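U6 snRNA-associated Sm-like protein LSm8 (Schizosaccharomyces pombe, PDB 6PPN) serves in the nuclear LSM2-LSM8 ring, which binds U6 snRNA ending in a cyclic 2',3' phosphate and helps assemble the U4/U6-U5 tri-snRNP of the spliceosome. Local coordinates at residues H30-I35 with E63-V68; D5-R10 with K26-T31. All blocks are in the same frame, centred on the assembly; numbering follows the deposited sequence.

Overall arrangement
The four segments come along the chain as 5-10, 26-31, 30-35 and 63-68, so interaction 2 leads directly into interaction 1: its second segment ends on H30 and T31, where the first segment of the other begins. Their centres lie about 9 Å apart, on the same side of the chain's centre. Both draw on the curled antiparallel sheet of the Sm fold, in which strands 20-28 and 34-36 are neighbours; probable backbone hydrogen bonds pair I35 with K26 and G27. Interaction 1 joins the two loops that hold uridine U2. Interaction 2 packs the chain leading into strand 10-15 against the strand that runs into the first of those loops.

Interaction 1 of 2, residues H30-I35 with E63-V68; sequences HTTNLI and ENVAMV. With nucleotides of chain A.
L34, V65 and V68 make a small buried apolar contact behind two loops that close together on an RNA base, the loop before strand 34-36 and the turn before strand 65-71. L34 CD1 meets V68 CG2 tip to tip at 3.8 Å and lies 4.0 Å from V65 CG2, which it crosses obliquely. In V65, CG1 is anti to the backbone N (chi1 171°), which turns CG2 to L34 and leaves CG1 beside the methyl of T32. V13, F28 and L3 also pack on L34, so its surroundings are apolar on several sides, and a branched aliphatic chain suits such a place.

Farther out along the same two loops, U2 of the RNA, chain A, is held. The N33 amide reads the base edge with complementary groups: OD1 accepts from U2 N3 at 2.8 Å, and ND2 donates almost straight to U2 O4, also at 2.8 Å (174°). G62 N binds OD1 and D29 OD2 accepts from ND2, so the amide's orientation is fixed, and asparagine supplies exactly the acceptor and donor that uracil needs. From the opposite loop, E63 N donates a hydrogen bond to U2 O2 at 2.8 Å, while T31 lies over one face of the base, its OG1 3.1 Å from U2 N3 but donating its hydrogen bond to D29 OD1. E63 reaches out extended past the ribose, its OE1 paired with R61 and its OE2 with a basic side chain of a neighbouring subunit. With an alanine here the backbone N-H would remain, but both basic partners would probably lose their shared carboxylate and the flank of the U2 ribose its cover. Paired in this way, the Asp-x-x-x-Asn loop of the Sm1 motif and the Arg-Gly-x-Asn turn of the Sm2 motif form the uridine pocket characteristic of Sm and LSm rings.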
# COMPACT_ATOMS: atom_id res chain seq x y z
N HIS H 30 -8.75 -3.46 -14.81
CA HIS H 30 -7.49 -2.74 -14.93
C HIS H 30 -6.84 -2.43 -13.58
O HIS H 30 -5.75 -1.83 -13.58
CB HIS H 30 -7.72 -1.43 -15.66
CG HIS H 30 -8.52 -0.46 -14.85
ND1 HIS H 30 -9.87 -0.65 -14.59
CD2 HIS H 30 -8.17 0.67 -14.19
CE1 HIS H 30 -10.31 0.33 -13.83
NE2 HIS H 30 -9.30 1.15 -13.57
N THR H 31 -7.49 -2.71 -12.45
CA THR H 31 -6.79 -2.61 -11.17
C THR H 31 -6.34 -3.96 -10.66
O THR H 31 -5.78 -4.02 -9.56
CB THR H 31 -7.66 -1.97 -10.09
OG1 THR H 31 -8.75 -2.84 -9.81
CG2 THR H 31 -8.17 -0.63 -10.54
N THR H 32 -6.55 -5.02 -11.43
CA THR H 32 -6.24 -6.40 -11.04
C THR H 32 -7.22 -6.96 -10.03
O THR H 32 -6.93 -8.02 -9.46
CB THR H 32 -4.81 -6.54 -10.49
OG1 THR H 32 -4.01 -5.45 -10.99
CG2 THR H 32 -4.13 -7.82 -10.98
N ASN H 33 -8.38 -6.33 -9.79
CA ASN H 33 -9.47 -7.07 -9.15
C ASN H 33 -9.65 -8.37 -9.92
O ASN H 33 -9.46 -8.41 -11.13
CB ASN H 33 -10.78 -6.27 -9.17
CG ASN H 33 -10.73 -4.97 -8.36
OD1 ASN H 33 -10.03 -4.87 -7.34
ND2 ASN H 33 -11.45 -3.94 -8.84
N LEU H 34 -9.96 -9.45 -9.22
CA LEU H 34 -10.12 -10.75 -9.88
C LEU H 34 -11.40 -11.41 -9.38
O LEU H 34 -11.80 -11.20 -8.24
CB LEU H 34 -8.96 -11.70 -9.59
CG LEU H 34 -7.54 -11.17 -9.76
CD1 LEU H 34 -6.58 -12.22 -9.24
CD2 LEU H 34 -7.24 -10.88 -11.22
N ILE H 35 -12.02 -12.21 -10.25
CA ILE H 35 -13.06 -13.16 -9.85
C ILE H 35 -12.49 -14.56 -10.03
O ILE H 35 -12.16 -14.96 -11.15
CB ILE H 35 -14.34 -13.02 -10.69
CG1 ILE H 35 -14.91 -11.61 -10.65
CG2 ILE H 35 -15.39 -14.03 -10.21
CD1 ILE H 35 -15.96 -11.38 -11.75
N GLU H 63 -5.35 -4.47 -5.27
CA GLU H 63 -4.38 -4.00 -4.32
C GLU H 63 -3.77 -5.12 -3.50
O GLU H 63 -2.67 -4.96 -2.97
CB GLU H 63 -5.15 -3.02 -3.41
CG GLU H 63 -4.49 -2.45 -2.25
CD GLU H 63 -5.40 -1.45 -1.60
OE1 GLU H 63 -6.63 -1.59 -1.76
OE2 GLU H 63 -4.90 -0.49 -0.97
N ASN H 64 -4.47 -6.23 -3.34
CA ASN H 64 -4.01 -7.28 -2.45
C ASN H 64 -3.42 -8.44 -3.23
O ASN H 64 -2.94 -9.42 -2.63
CB ASN H 64 -5.19 -7.71 -1.55
CG ASN H 64 -4.82 -8.81 -0.54
OD1 ASN H 64 -5.42 -9.88 -0.57
ND2 ASN H 64 -3.85 -8.54 0.35
N VAL H 65 -3.36 -8.32 -4.55
CA VAL H 65 -2.87 -9.37 -5.44
C VAL H 65 -1.40 -9.13 -5.73
O VAL H 65 -1.01 -8.07 -6.23
CB VAL H 65 -3.67 -9.41 -6.74
CG1 VAL H 65 -3.00 -10.37 -7.74
CG2 VAL H 65 -5.09 -9.85 -6.45
N ALA H 66 -0.56 -10.12 -5.42
CA ALA H 66 0.85 -10.06 -5.78
C ALA H 66 1.13 -10.78 -7.09
O ALA H 66 1.77 -10.23 -7.99
CB ALA H 66 1.72 -10.68 -4.67
N MET H 67 0.67 -12.01 -7.22
CA MET H 67 1.00 -12.79 -8.41
C MET H 67 -0.21 -13.58 -8.80
O MET H 67 -0.95 -14.02 -7.93
CB MET H 67 2.11 -13.81 -8.16
CG MET H 67 3.48 -13.21 -8.01
SD MET H 67 4.52 -14.57 -7.48
CE MET H 67 4.48 -14.34 -5.70
N VAL H 68 -0.36 -13.82 -10.11
CA VAL H 68 -1.35 -14.76 -10.64
C VAL H 68 -0.62 -15.75 -11.54
O VAL H 68 -0.09 -15.37 -12.59
CB VAL H 68 -2.47 -14.06 -11.42
CG1 VAL H 68 -3.49 -15.08 -11.90
CG2 VAL H 68 -3.15 -12.97 -10.56
P U A 2 -7.11 4.53 -5.65
OP1 U A 2 -6.00 5.52 -5.66
OP2 U A 2 -8.06 4.46 -6.79
O5' U A 2 -6.60 3.04 -5.51
C5' U A 2 -5.92 2.62 -4.34
C4' U A 2 -5.41 1.23 -4.53
O4' U A 2 -6.55 0.33 -4.61
C3' U A 2 -4.61 1.01 -5.82
O3' U A 2 -3.74 -0.08 -5.59
C2' U A 2 -5.68 0.52 -6.77
O2' U A 2 -5.18 -0.18 -7.88
C1' U A 2 -6.50 -0.37 -5.83
N1 U A 2 -7.86 -0.65 -6.29
C2 U A 2 -8.24 -1.98 -6.39
O2 U A 2 -7.50 -2.92 -6.09
N3 U A 2 -9.53 -2.15 -6.84
C4 U A 2 -10.44 -1.17 -7.18
O4 U A 2 -11.58 -1.46 -7.57
C5 U A 2 -9.96 0.17 -7.05
C6 U A 2 -8.71 0.37 -6.63
P U A 3 -2.28 0.15 -5.00
OP1 U A 3 -1.64 -1.15 -4.68
OP2 U A 3 -2.35 1.11 -3.87
O5' U A 3 -1.59 0.86 -6.23
C5' U A 3 -0.22 1.12 -6.26
C4' U A 3 0.21 1.15 -7.69
O4' U A 3 -0.15 -0.09 -8.32
C3' U A 3 -0.40 2.23 -8.58
O3' U A 3 0.45 3.34 -8.71
C2' U A 3 -0.56 1.55 -9.94
O2' U A 3 0.38 2.13 -10.84
C1' U A 3 -0.12 0.11 -9.68
N1 U A 3 -0.91 -0.89 -10.41
C2 U A 3 -0.22 -1.99 -10.78
O2 U A 3 0.94 -2.16 -10.41
N3 U A 3 -0.95 -2.89 -11.53
C4 U A 3 -2.25 -2.74 -11.96
O4 U A 3 -2.79 -3.62 -12.66
C5 U A 3 -2.88 -1.54 -11.54
C6 U A 3 -2.20 -0.68 -10.80

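Interaction 2 of 2, residues D5-R10 with K26-T31; sequences DFMEQR and KGFDHT. With nucleotides of chain A.
E8 and K26 cross at about a right angle, and their charged ends meet in a salt bridge: K26 NZ lies 2.8 Å from E8 OE1, on the syn side of that oxygen. The K26 chain starts away from segment 5-10, but bends at chi2 and chi3 (-65° and -67°) fold it back until the ammonium group reaches E8; a long, flexible lysine suits that detour. M7 lies obliquely against F28, its SD 4.0 Å from F28 CD1 and at the ring's edge, a Met-aromatic contact. Beyond the sulfur, M7 CE reaches 3.4 Å from K26 O. G27 CA lies beside M7 SD, and at its backbone angles a CB would jam against the carbonyl O of K26, which calls for glycine.

Segment 5-10 is shaped by a type II turn from F6 to Q9, braced by the amide of Q9, whose NE2 donates to D5 O (2.9 Å) and M7 O (3.1 Å). Past F28 on segment 26-31, D29 OD1 accepts from T31 N, an Asx turn, and from the T31 hydroxyl as well. The F6-Q9 turn thus sits against strand 20-28, with E8 and Q9 bonded to the L25 backbone, F6 packed on strand 65-71, and F28 touching L34 of strand 34-36.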
# COMPACT_ATOMS: atom_id res chain seq x y z
N ASP H 5 -4.83 -13.80 -21.02
CA ASP H 5 -4.28 -15.09 -21.41
C ASP H 5 -4.71 -16.21 -20.48
O ASP H 5 -4.69 -17.37 -20.88
CB ASP H 5 -2.75 -15.05 -21.40
CG ASP H 5 -2.18 -14.13 -22.42
OD1 ASP H 5 -2.95 -13.64 -23.28
OD2 ASP H 5 -0.94 -13.95 -22.40
N PHE H 6 -5.07 -15.90 -19.24
CA PHE H 6 -5.43 -16.90 -18.23
C PHE H 6 -6.94 -17.10 -18.08
O PHE H 6 -7.35 -17.92 -17.25
CB PHE H 6 -4.86 -16.51 -16.86
CG PHE H 6 -3.37 -16.42 -16.81
CD1 PHE H 6 -2.58 -16.99 -17.78
CD2 PHE H 6 -2.75 -15.76 -15.75
CE1 PHE H 6 -1.20 -16.91 -17.71
CE2 PHE H 6 -1.37 -15.69 -15.66
CZ PHE H 6 -0.59 -16.26 -16.66
N MET H 7 -7.77 -16.38 -18.83
CA MET H 7 -9.22 -16.43 -18.62
C MET H 7 -9.78 -17.85 -18.75
O MET H 7 -9.37 -18.62 -19.63
CB MET H 7 -9.92 -15.52 -19.62
CG MET H 7 -9.92 -14.06 -19.23
SD MET H 7 -10.89 -13.85 -17.74
CE MET H 7 -12.46 -14.43 -18.36
N GLU H 8 -10.72 -18.18 -17.87
CA GLU H 8 -11.45 -19.45 -17.87
C GLU H 8 -10.54 -20.64 -17.60
O GLU H 8 -10.87 -21.77 -17.97
CB GLU H 8 -12.21 -19.69 -19.18
CG GLU H 8 -13.09 -18.54 -19.63
CD GLU H 8 -14.19 -18.19 -18.63
OE1 GLU H 8 -14.61 -19.07 -17.83
OE2 GLU H 8 -14.60 -17.01 -18.62
N GLN H 9 -9.37 -20.41 -17.01
CA GLN H 9 -8.47 -21.51 -16.68
C GLN H 9 -8.16 -21.48 -15.19
O GLN H 9 -8.36 -20.47 -14.51
CB GLN H 9 -7.18 -21.43 -17.50
CG GLN H 9 -7.44 -21.45 -19.00
CD GLN H 9 -6.29 -20.82 -19.77
OE1 GLN H 9 -5.27 -21.47 -20.02
NE2 GLN H 9 -6.44 -19.54 -20.10
N ARG H 10 -7.67 -22.62 -14.69
CA ARG H 10 -7.24 -22.72 -13.30
C ARG H 10 -6.02 -21.85 -13.09
O ARG H 10 -5.08 -21.86 -13.89
CB ARG H 10 -6.92 -24.16 -12.90
CG ARG H 10 -8.12 -25.08 -12.94
CD ARG H 10 -9.28 -24.59 -12.05
NE ARG H 10 -9.08 -24.77 -10.61
CZ ARG H 10 -10.03 -24.58 -9.69
NH1 ARG H 10 -11.26 -24.21 -10.04
NH2 ARG H 10 -9.77 -24.77 -8.40
N LYS H 26 -12.53 -16.00 -13.77
CA LYS H 26 -13.74 -15.62 -14.48
C LYS H 26 -13.71 -14.16 -14.91
O LYS H 26 -14.50 -13.77 -15.78
CB LYS H 26 -14.98 -15.89 -13.62
CG LYS H 26 -15.01 -17.29 -13.03
CD LYS H 26 -15.14 -18.40 -14.08
CE LYS H 26 -16.46 -18.42 -14.78
NZ LYS H 26 -16.50 -19.49 -15.86
N GLY H 27 -12.81 -13.35 -14.38
CA GLY H 27 -12.75 -12.01 -14.91
C GLY H 27 -11.78 -11.17 -14.13
O GLY H 27 -11.40 -11.57 -13.03
N PHE H 28 -11.36 -10.03 -14.68
CA PHE H 28 -10.44 -9.13 -14.02
C PHE H 28 -10.70 -7.73 -14.55
O PHE H 28 -11.40 -7.54 -15.54
CB PHE H 28 -9.00 -9.55 -14.28
CG PHE H 28 -8.62 -9.48 -15.72
CD1 PHE H 28 -8.92 -10.53 -16.57
CD2 PHE H 28 -7.98 -8.37 -16.24
CE1 PHE H 28 -8.59 -10.47 -17.92
CE2 PHE H 28 -7.65 -8.29 -17.56
CZ PHE H 28 -7.95 -9.35 -18.42
N ASP H 29 -10.08 -6.73 -13.92
CA ASP H 29 -10.16 -5.40 -14.51
C ASP H 29 -8.80 -4.72 -14.38
O ASP H 29 -7.82 -5.29 -13.88
CB ASP H 29 -11.29 -4.60 -13.87
CG ASP H 29 -11.11 -4.44 -12.37
OD1 ASP H 29 -9.95 -4.35 -11.95
OD2 ASP H 29 -12.09 -4.41 -11.60
N HIS H 30 -8.75 -3.46 -14.81
CA HIS H 30 -7.49 -2.74 -14.93
C HIS H 30 -6.84 -2.43 -13.58
O HIS H 30 -5.75 -1.83 -13.58
CB HIS H 30 -7.72 -1.43 -15.66
CG HIS H 30 -8.52 -0.46 -14.85
ND1 HIS H 30 -9.87 -0.65 -14.59
CD2 HIS H 30 -8.17 0.67 -14.19
CE1 HIS H 30 -10.31 0.33 -13.83
NE2 HIS H 30 -9.30 1.15 -13.57
N THR H 31 -7.49 -2.71 -12.45
CA THR H 31 -6.79 -2.61 -11.17
C THR H 31 -6.34 -3.96 -10.66
O THR H 31 -5.78 -4.02 -9.56
CB THR H 31 -7.66 -1.97 -10.09
OG1 THR H 31 -8.75 -2.84 -9.81
CG2 THR H 31 -8.17 -0.63 -10.54
P U A 2 -7.11 4.53 -5.65
OP1 U A 2 -6.00 5.52 -5.66
OP2 U A 2 -8.06 4.46 -6.79
O5' U A 2 -6.60 3.04 -5.51
C5' U A 2 -5.92 2.62 -4.34
C4' U A 2 -5.41 1.23 -4.53
O4' U A 2 -6.55 0.33 -4.61
C3' U A 2 -4.61 1.01 -5.82
O3' U A 2 -3.74 -0.08 -5.59
C2' U A 2 -5.68 0.52 -6.77
O2' U A 2 -5.18 -0.18 -7.88
C1' U A 2 -6.50 -0.37 -5.83
N1 U A 2 -7.86 -0.65 -6.29
C2 U A 2 -8.24 -1.98 -6.39
O2 U A 2 -7.50 -2.92 -6.09
N3 U A 2 -9.53 -2.15 -6.84
C4 U A 2 -10.44 -1.17 -7.18
O4 U A 2 -11.58 -1.46 -7.57
C5 U A 2 -9.96 0.17 -7.05
C6 U A 2 -8.71 0.37 -6.63
P U A 3 -2.28 0.15 -5.00
OP1 U A 3 -1.64 -1.15 -4.68
OP2 U A 3 -2.35 1.11 -3.87
O5' U A 3 -1.59 0.86 -6.23
C5' U A 3 -0.22 1.12 -6.26
C4' U A 3 0.21 1.15 -7.69
O4' U A 3 -0.15 -0.09 -8.32
C3' U A 3 -0.40 2.23 -8.58
O3' U A 3 0.45 3.34 -8.71
C2' U A 3 -0.56 1.55 -9.94
O2' U A 3 0.38 2.13 -10.84
C1' U A 3 -0.12 0.11 -9.68
N1 U A 3 -0.91 -0.89 -10.41
C2 U A 3 -0.22 -1.99 -10.78
O2 U A 3 0.94 -2.16 -10.41
N3 U A 3 -0.95 -2.89 -11.53
C4 U A 3 -2.25 -2.74 -11.96
O4 U A 3 -2.79 -3.62 -12.66
C5 U A 3 -2.88 -1.54 -11.54
C6 U A 3 -2.20 -0.68 -10.80